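Local coordinates for protein 6-phosphogluconolactonase (Trypanosoma cruzi, PDB 6VYE) that probably catalyses the hydrolysis of 6-phosphogluconolactone to 6-phosphogluconate, the second step of the pentose phosphate pathway, at residues 29-32 with 33-36; 62-65 with 66-70; 95-98 with 99-103. All blocks are in the same frame, centred on the assembly; numbering follows the deposited sequence.

Overall arrangement
All three are local contacts between residues three or four apart, within or at the end of helices on the outside of the alpha/beta fold, and they follow one another along the chain. Interactions 1 and 2 have centres about 12 Å apart and touch directly: Cys29 SG lies 3.6 Å from Leu63 CD2 and 3.6 Å from His67 CD2. Interaction 2 in turn meets interaction 3, their centres about 14 Å apart, where His64 CB comes within 3.2 Å of Ala102 O. Interactions 1 and 3 stay separate, nearest atoms about 8 Å apart, with residues 62-70 as the bridge. Bound glycerol, probably from crystallisation, lies near Lys30 and His67.

Interaction 1: residues 29-32 with 33-36; sequences CKKI and VEII
Residues 29-32 and 33-36 form one uninterrupted piece of alpha-helix 24-38, and four successive i to i+4 bonds prove it: Val33 N to Cys29 O, Glu34 N to Lys30 O, Ile35 N to Lys31 O and Ile36 N to Ile32 O. The shortest is Glu34 N to Lys30 O at 2.8 Å, with an N-H...O angle of 163°. The helix belongs to the alpha/beta fold of the glucosamine-6-phosphate isomerase/6-phosphogluconolactonase family and is amphipathic here.

On its polar side the Glu34 carboxylate lies between two lysines. Lys30, stretched out along its whole length, passes it obliquely, with Lys30 CE 3.6 Å and Lys30 NZ 4.6 Å from Glu34 OE2. Lys31 instead bends at chi2 (47°) and again at chi3, and crosses Glu34 at about a right angle, with Lys31 NZ 4.2 Å from Glu34 OE1. Neither pair is a salt bridge, so any attraction is probably a diffuse electrostatic one.

The buried side is built from Cys29, Ile32, Ile35 and Ile36. Cys29 and Ile32 pack on Leu59 of helix 54-66, while Ile32 and Ile35 reach Ile221 and His219, respectively, of strand 219-224. Within the helix, the CG2 branch of Ile32 lies anti to its own backbone N, on the side of its carbonyl carbon, and from there meets Ile36 CD1 at 4.0 Å.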
loop_
_atom_site.group_PDB
_atom_site.type_symbol
_atom_site.label_atom_id
_atom_site.label_comp_id
_atom_site.label_asym_id
_atom_site.label_seq_id
_atom_site.Cartn_x
_atom_site.Cartn_y
_atom_site.Cartn_z
ATOM N N CYS A 29 -3.074 -7.461 -11.193
ATOM C CA CYS A 29 -2.589 -6.918 -12.473
ATOM C C CYS A 29 -3.766 -6.499 -13.364
ATOM O O CYS A 29 -3.746 -5.347 -13.886
ATOM C CB CYS A 29 -1.726 -7.965 -13.160
ATOM S SG CYS A 29 -0.969 -7.318 -14.667
ATOM N N LYS A 30 -4.797 -7.332 -13.477
ATOM C CA LYS A 30 -5.982 -7.055 -14.337
ATOM C C LYS A 30 -6.689 -5.802 -13.799
ATOM O O LYS A 30 -7.031 -4.891 -14.593
ATOM C CB LYS A 30 -6.947 -8.248 -14.360
ATOM C CG LYS A 30 -8.174 -8.083 -15.251
ATOM C CD LYS A 30 -8.999 -9.346 -15.417
ATOM C CE LYS A 30 -10.139 -9.196 -16.408
ATOM N NZ LYS A 30 -11.012 -10.398 -16.466
ATOM N N LYS A 31 -6.902 -5.762 -12.484
ATOM C CA LYS A 31 -7.554 -4.615 -11.805
ATOM C C LYS A 31 -6.745 -3.337 -12.097
ATOM O O LYS A 31 -7.368 -2.350 -12.487
ATOM C CB LYS A 31 -7.688 -4.876 -10.299
ATOM C CG LYS A 31 -8.498 -3.820 -9.551
ATOM C CD LYS A 31 -9.799 -3.485 -10.253
ATOM C CE LYS A 31 -10.951 -3.210 -9.327
ATOM N NZ LYS A 31 -12.182 -2.967 -10.112
ATOM N N ILE A 32 -5.426 -3.344 -11.850
ATOM C CA ILE A 32 -4.578 -2.137 -12.078
ATOM C C ILE A 32 -4.695 -1.669 -13.533
ATOM O O ILE A 32 -4.952 -0.472 -13.758
ATOM C CB ILE A 32 -3.116 -2.361 -11.644
ATOM C CG1 ILE A 32 -2.986 -2.481 -10.127
ATOM C CG2 ILE A 32 -2.211 -1.258 -12.182
ATOM C CD1 ILE A 32 -1.761 -3.262 -9.697
ATOM N N VAL A 33 -4.583 -2.574 -14.486
ATOM C CA VAL A 33 -4.664 -2.250 -15.943
ATOM C C VAL A 33 -6.053 -1.699 -16.262
ATOM O O VAL A 33 -6.101 -0.700 -16.958
ATOM C CB VAL A 33 -4.270 -3.443 -16.827
ATOM C CG1 VAL A 33 -4.572 -3.210 -18.307
ATOM C CG2 VAL A 33 -2.799 -3.776 -16.642
ATOM N N GLU A 34 -7.121 -2.290 -15.743
ATOM C CA GLU A 34 -8.506 -1.791 -15.918
ATOM C C GLU A 34 -8.610 -0.349 -15.419
ATOM O O GLU A 34 -9.277 0.457 -16.104
ATOM C CB GLU A 34 -9.511 -2.618 -15.106
ATOM C CG GLU A 34 -10.072 -3.803 -15.853
ATOM C CD GLU A 34 -10.801 -4.825 -14.993
ATOM O OE1 GLU A 34 -11.007 -4.572 -13.756
ATOM O OE2 GLU A 34 -11.126 -5.890 -15.548
ATOM N N ILE A 35 -8.019 -0.040 -14.247
ATOM C CA ILE A 35 -8.097 1.323 -13.663
ATOM C C ILE A 35 -7.328 2.262 -14.610
ATOM O O ILE A 35 -7.787 3.362 -14.845
ATOM C CB ILE A 35 -7.541 1.340 -12.214
ATOM C CG1 ILE A 35 -8.438 0.536 -11.266
ATOM C CG2 ILE A 35 -7.325 2.766 -11.737
ATOM C CD1 ILE A 35 -7.792 0.261 -9.939
ATOM N N ILE A 36 -6.189 1.831 -15.145
ATOM C CA ILE A 36 -5.373 2.675 -16.070
ATOM C C ILE A 36 -6.235 3.010 -17.289
ATOM O O ILE A 36 -6.385 4.194 -17.622
ATOM C CB ILE A 36 -4.059 1.986 -16.465
ATOM C CG1 ILE A 36 -3.110 1.875 -15.270
ATOM C CG2 ILE A 36 -3.418 2.724 -17.648
ATOM C CD1 ILE A 36 -1.918 0.990 -15.494
#

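Interaction 2: residues 62-65 with 66-70; sequences LLHE and EHLHL
Two backbone bonds close the last turn of helix 54-66. Glu66 N donates to Leu62 O over 2.9 Å, whereas His67 N approaches Leu63 O at 2.7 Å from 36° above the carbonyl plane, with an N-H...O angle of only 136°. That skewed approach accompanies the change of course at His67, which leaves helical phi/psi and is also the N-cap residue of helix 68-73. A water spans the junction, accepting from Leu68 N at 3.2 Å and donating weakly to Glu65 O. Thus the junction between helix 54-66 and helix 68-73 is bridged by direct and water-mediated bonds.

His64 is held chiefly through NE2, bonded to Asp106 OD1; ND1 adds only a weak bond to Glu65 OE2. In both His64 (chi1 -176°) and Leu68, CG stands anti to the backbone N, which sends the two side chains the same way, side by side, with His64 NE2 3.9 Å from Leu68 CD2. Around the corner, Leu62 CD1 lies against the extended Glu66, 3.4 Å from Glu66 CD and similarly near both carboxylate oxygens, an apolar group against a charged one.

Leu62, Leu63 and His67 all pack on Cys29 of helix 24-38, while Leu70 meets His37 of that same helix, and His64 and Leu68 lie against the loop containing Arg105 and Asp106.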
loop_
_atom_site.group_PDB
_atom_site.type_symbol
_atom_site.label_atom_id
_atom_site.label_comp_id
_atom_site.label_asym_id
_atom_site.label_seq_id
_atom_site.Cartn_x
_atom_site.Cartn_y
_atom_site.Cartn_z
ATOM N N LEU A 62 4.878 -9.629 -13.259
ATOM C CA LEU A 62 3.789 -9.805 -14.240
ATOM C C LEU A 62 3.605 -8.512 -15.057
ATOM O O LEU A 62 3.594 -8.631 -16.287
ATOM C CB LEU A 62 2.535 -10.236 -13.480
ATOM C CG LEU A 62 1.318 -10.595 -14.322
ATOM C CD1 LEU A 62 1.673 -11.554 -15.470
ATOM C CD2 LEU A 62 0.253 -11.204 -13.427
ATOM N N LEU A 63 3.533 -7.330 -14.420
ATOM C CA LEU A 63 3.402 -6.014 -15.110
ATOM C C LEU A 63 4.572 -5.834 -16.083
ATOM O O LEU A 63 4.346 -5.322 -17.212
ATOM C CB LEU A 63 3.349 -4.865 -14.086
ATOM C CG LEU A 63 2.047 -4.744 -13.297
ATOM C CD1 LEU A 63 2.185 -3.836 -12.082
ATOM C CD2 LEU A 63 0.925 -4.248 -14.174
ATOM N N HIS A 64 5.779 -6.228 -15.657
ATOM C CA HIS A 64 7.033 -6.063 -16.427
ATOM C C HIS A 64 7.002 -6.959 -17.669
ATOM O O HIS A 64 7.404 -6.484 -18.731
ATOM C CB HIS A 64 8.267 -6.394 -15.580
ATOM C CG HIS A 64 9.541 -6.140 -16.308
ATOM N ND1 HIS A 64 10.256 -7.144 -16.935
ATOM C CD2 HIS A 64 10.214 -4.990 -16.539
ATOM C CE1 HIS A 64 11.330 -6.619 -17.504
ATOM N NE2 HIS A 64 11.326 -5.304 -17.285
ATOM N N GLU A 65 6.545 -8.200 -17.534
ATOM C CA GLU A 65 6.530 -9.187 -18.641
ATOM C C GLU A 65 5.373 -8.867 -19.605
ATOM O O GLU A 65 5.555 -9.072 -20.803
ATOM C CB GLU A 65 6.390 -10.639 -18.153
ATOM C CG GLU A 65 7.263 -11.067 -16.969
ATOM C CD GLU A 65 8.726 -10.627 -16.883
ATOM O OE1 GLU A 65 9.292 -10.687 -15.732
ATOM O OE2 GLU A 65 9.309 -10.224 -17.941
ATOM N N GLU A 66 4.218 -8.403 -19.128
ATOM C CA GLU A 66 3.008 -8.319 -19.988
ATOM C C GLU A 66 2.573 -6.883 -20.286
ATOM O O GLU A 66 1.768 -6.725 -21.199
ATOM C CB GLU A 66 1.869 -9.100 -19.351
ATOM C CG GLU A 66 2.123 -10.593 -19.459
ATOM C CD GLU A 66 1.060 -11.471 -18.861
ATOM O OE1 GLU A 66 1.285 -12.706 -18.831
ATOM O OE2 GLU A 66 0.017 -10.915 -18.441
ATOM N N HIS A 67 3.040 -5.878 -19.546
ATOM C CA HIS A 67 2.501 -4.497 -19.676
ATOM C C HIS A 67 3.625 -3.457 -19.746
ATOM O O HIS A 67 3.369 -2.280 -19.458
ATOM C CB HIS A 67 1.456 -4.243 -18.607
ATOM C CG HIS A 67 0.272 -5.138 -18.733
ATOM N ND1 HIS A 67 -0.663 -5.004 -19.736
ATOM C CD2 HIS A 67 -0.136 -6.195 -17.993
ATOM C CE1 HIS A 67 -1.588 -5.931 -19.607
ATOM N NE2 HIS A 67 -1.307 -6.650 -18.537
ATOM N N LEU A 68 4.812 -3.841 -20.188
ATOM C CA LEU A 68 5.942 -2.879 -20.173
ATOM C C LEU A 68 5.661 -1.706 -21.115
ATOM O O LEU A 68 6.073 -0.570 -20.811
ATOM C CB LEU A 68 7.254 -3.551 -20.565
ATOM C CG LEU A 68 8.498 -2.719 -20.257
ATOM C CD1 LEU A 68 8.444 -2.130 -18.846
ATOM C CD2 LEU A 68 9.744 -3.580 -20.412
ATOM N N HIS A 69 5.054 -1.968 -22.266
ATOM C CA HIS A 69 4.753 -0.921 -23.262
ATOM C C HIS A 69 3.847 0.148 -22.626
ATOM O O HIS A 69 4.063 1.346 -22.856
ATOM C CB HIS A 69 4.131 -1.536 -24.524
ATOM C CG HIS A 69 3.979 -0.495 -25.573
ATOM N ND1 HIS A 69 2.798 0.231 -25.730
ATOM C CD2 HIS A 69 4.873 0.019 -26.441
ATOM C CE1 HIS A 69 2.983 1.106 -26.712
ATOM N NE2 HIS A 69 4.240 1.010 -27.143
ATOM N N LEU A 70 2.861 -0.296 -21.857
ATOM C CA LEU A 70 1.867 0.572 -21.214
ATOM C C LEU A 70 2.588 1.449 -20.188
ATOM O O LEU A 70 2.238 2.623 -20.107
ATOM C CB LEU A 70 0.792 -0.303 -20.577
ATOM C CG LEU A 70 -0.277 0.425 -19.781
ATOM C CD1 LEU A 70 -1.001 1.435 -20.645
ATOM C CD2 LEU A 70 -1.273 -0.560 -19.202
HETATM O O HOH W 1 5.574 -6.494 -21.892
#

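Interaction 3: residues 95-98 with 99-103; sequences NYNM and ARQAL
Arg100 runs back along the surface of helix 95-104 towards Tyr96 and Asn97, one turn earlier. Its CB lies 3.1 Å from Tyr96 O and 4.1 Å above one face of the Tyr96 ring, nearer the ring's margin than its centre. The next two carbons pass the phenol end, Arg100 CG 4.0 Å and CD 4.1 Å from Tyr96 OH. The chain then bends at chi3 (110°), and the guanidinium is not stacked on the ring: the two planes are 58° apart. At the tip, Arg100 NH2 comes 2.9 Å from Asn97 OD1, which lies at the guanidinium edge and in its plane. The Asn97 amide is turned 30° from that plane.

Beneath these side chains, four i to i+4 bonds define the alpha-helical turns: Ala99 N to Asn95 O, Arg100 N to Tyr96 O, Gln101 N to Asn97 O and Ala102 N to Met98 O. The Gln101 side chain meets Asn97 through its stem, with Gln101 CG 3.3 Å from Asn97 O. Met98 curls at chi2 and chi3, so that Met98 SD hangs back over the backbone, 3.4 Å from Ala99 N. Towards Leu103 the helix widens into a pi-type turn.

Glu84 bonds Asn95 N and Tyr96 N at the start of the helix, and Asp83 O accepts from Asn95 ND2. Asn95 and Ala99 pack on Phe81 of strand 77-85, Leu103 meets Phe79 of that strand, and on helix 54-66 Met98 leans on Lys57 and Tyr60, and Ala102 on Ser61.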
loop_
_atom_site.group_PDB
_atom_site.type_symbol
_atom_site.label_atom_id
_atom_site.label_comp_id
_atom_site.label_asym_id
_atom_site.label_seq_id
_atom_site.Cartn_x
_atom_site.Cartn_y
_atom_site.Cartn_z
ATOM N N ASN A 95 11.937 -2.244 0.032
ATOM C CA ASN A 95 10.789 -2.382 -0.912
ATOM C C ASN A 95 11.193 -1.827 -2.289
ATOM O O ASN A 95 10.842 -2.422 -3.336
ATOM C CB ASN A 95 9.539 -1.682 -0.371
ATOM C CG ASN A 95 8.955 -2.375 0.852
ATOM O OD1 ASN A 95 9.158 -3.557 1.049
ATOM N ND2 ASN A 95 8.212 -1.660 1.675
ATOM N N TYR A 96 11.949 -0.739 -2.312
ATOM C CA TYR A 96 12.438 -0.129 -3.578
ATOM C C TYR A 96 13.346 -1.132 -4.323
ATOM O O TYR A 96 13.127 -1.365 -5.544
ATOM C CB TYR A 96 13.111 1.213 -3.327
ATOM C CG TYR A 96 13.745 1.741 -4.579
ATOM C CD1 TYR A 96 12.971 1.928 -5.710
ATOM C CD2 TYR A 96 15.109 1.962 -4.673
ATOM C CE1 TYR A 96 13.528 2.358 -6.897
ATOM C CE2 TYR A 96 15.685 2.402 -5.859
ATOM C CZ TYR A 96 14.882 2.608 -6.967
ATOM O OH TYR A 96 15.386 3.032 -8.156
ATOM N N ASN A 97 14.275 -1.782 -3.614
ATOM C CA ASN A 97 15.205 -2.781 -4.220
ATOM C C ASN A 97 14.406 -3.889 -4.928
ATOM O O ASN A 97 14.741 -4.240 -6.119
ATOM C CB ASN A 97 16.149 -3.374 -3.175
ATOM C CG ASN A 97 17.103 -4.389 -3.770
ATOM O OD1 ASN A 97 17.875 -4.050 -4.655
ATOM N ND2 ASN A 97 17.035 -5.625 -3.310
ATOM N N MET A 98 13.373 -4.415 -4.265
ATOM C CA MET A 98 12.536 -5.521 -4.805
ATOM C C MET A 98 11.749 -5.028 -6.039
ATOM O O MET A 98 11.756 -5.718 -7.079
ATOM C CB MET A 98 11.593 -6.056 -3.715
ATOM C CG MET A 98 10.619 -7.121 -4.200
ATOM S SD MET A 98 9.049 -6.485 -4.974
ATOM C CE MET A 98 8.019 -6.215 -3.531
ATOM N N ALA A 99 11.068 -3.886 -5.937
ATOM C CA ALA A 99 10.243 -3.304 -7.025
ATOM C C ALA A 99 11.151 -3.014 -8.233
ATOM O O ALA A 99 10.709 -3.243 -9.356
ATOM C CB ALA A 99 9.522 -2.040 -6.535
ATOM N N ARG A 100 12.361 -2.510 -7.977
ATOM C CA ARG A 100 13.369 -2.139 -8.994
ATOM C C ARG A 100 13.806 -3.407 -9.744
ATOM O O ARG A 100 13.812 -3.355 -11.001
ATOM C CB ARG A 100 14.546 -1.413 -8.335
ATOM C CG ARG A 100 15.579 -0.844 -9.302
ATOM C CD ARG A 100 16.964 -0.673 -8.711
ATOM N NE ARG A 100 17.932 -1.636 -9.269
ATOM C CZ ARG A 100 18.477 -2.700 -8.643
ATOM N NH1 ARG A 100 19.357 -3.448 -9.290
ATOM N NH2 ARG A 100 18.179 -3.010 -7.388
ATOM N N GLN A 101 14.112 -4.507 -9.033
ATOM C CA GLN A 101 14.586 -5.747 -9.696
ATOM C C GLN A 101 13.468 -6.286 -10.595
ATOM O O GLN A 101 13.761 -6.734 -11.722
ATOM C CB GLN A 101 15.073 -6.764 -8.667
ATOM C CG GLN A 101 16.389 -6.362 -8.014
ATOM C CD GLN A 101 16.819 -7.249 -6.871
ATOM O OE1 GLN A 101 18.005 -7.330 -6.555
ATOM N NE2 GLN A 101 15.866 -7.934 -6.249
ATOM N N ALA A 102 12.223 -6.205 -10.137
ATOM C CA ALA A 102 11.057 -6.874 -10.751
ATOM C C ALA A 102 10.514 -6.066 -11.933
ATOM O O ALA A 102 9.941 -6.692 -12.862
ATOM C CB ALA A 102 9.994 -7.080 -9.706
ATOM N N LEU A 103 10.614 -4.740 -11.882
ATOM C CA LEU A 103 9.862 -3.821 -12.789
ATOM C C LEU A 103 10.574 -2.467 -12.968
ATOM O O LEU A 103 10.737 -2.062 -14.100
ATOM C CB LEU A 103 8.464 -3.622 -12.191
ATOM C CG LEU A 103 7.602 -2.552 -12.849
ATOM C CD1 LEU A 103 7.347 -2.855 -14.319
ATOM C CD2 LEU A 103 6.292 -2.406 -12.090
#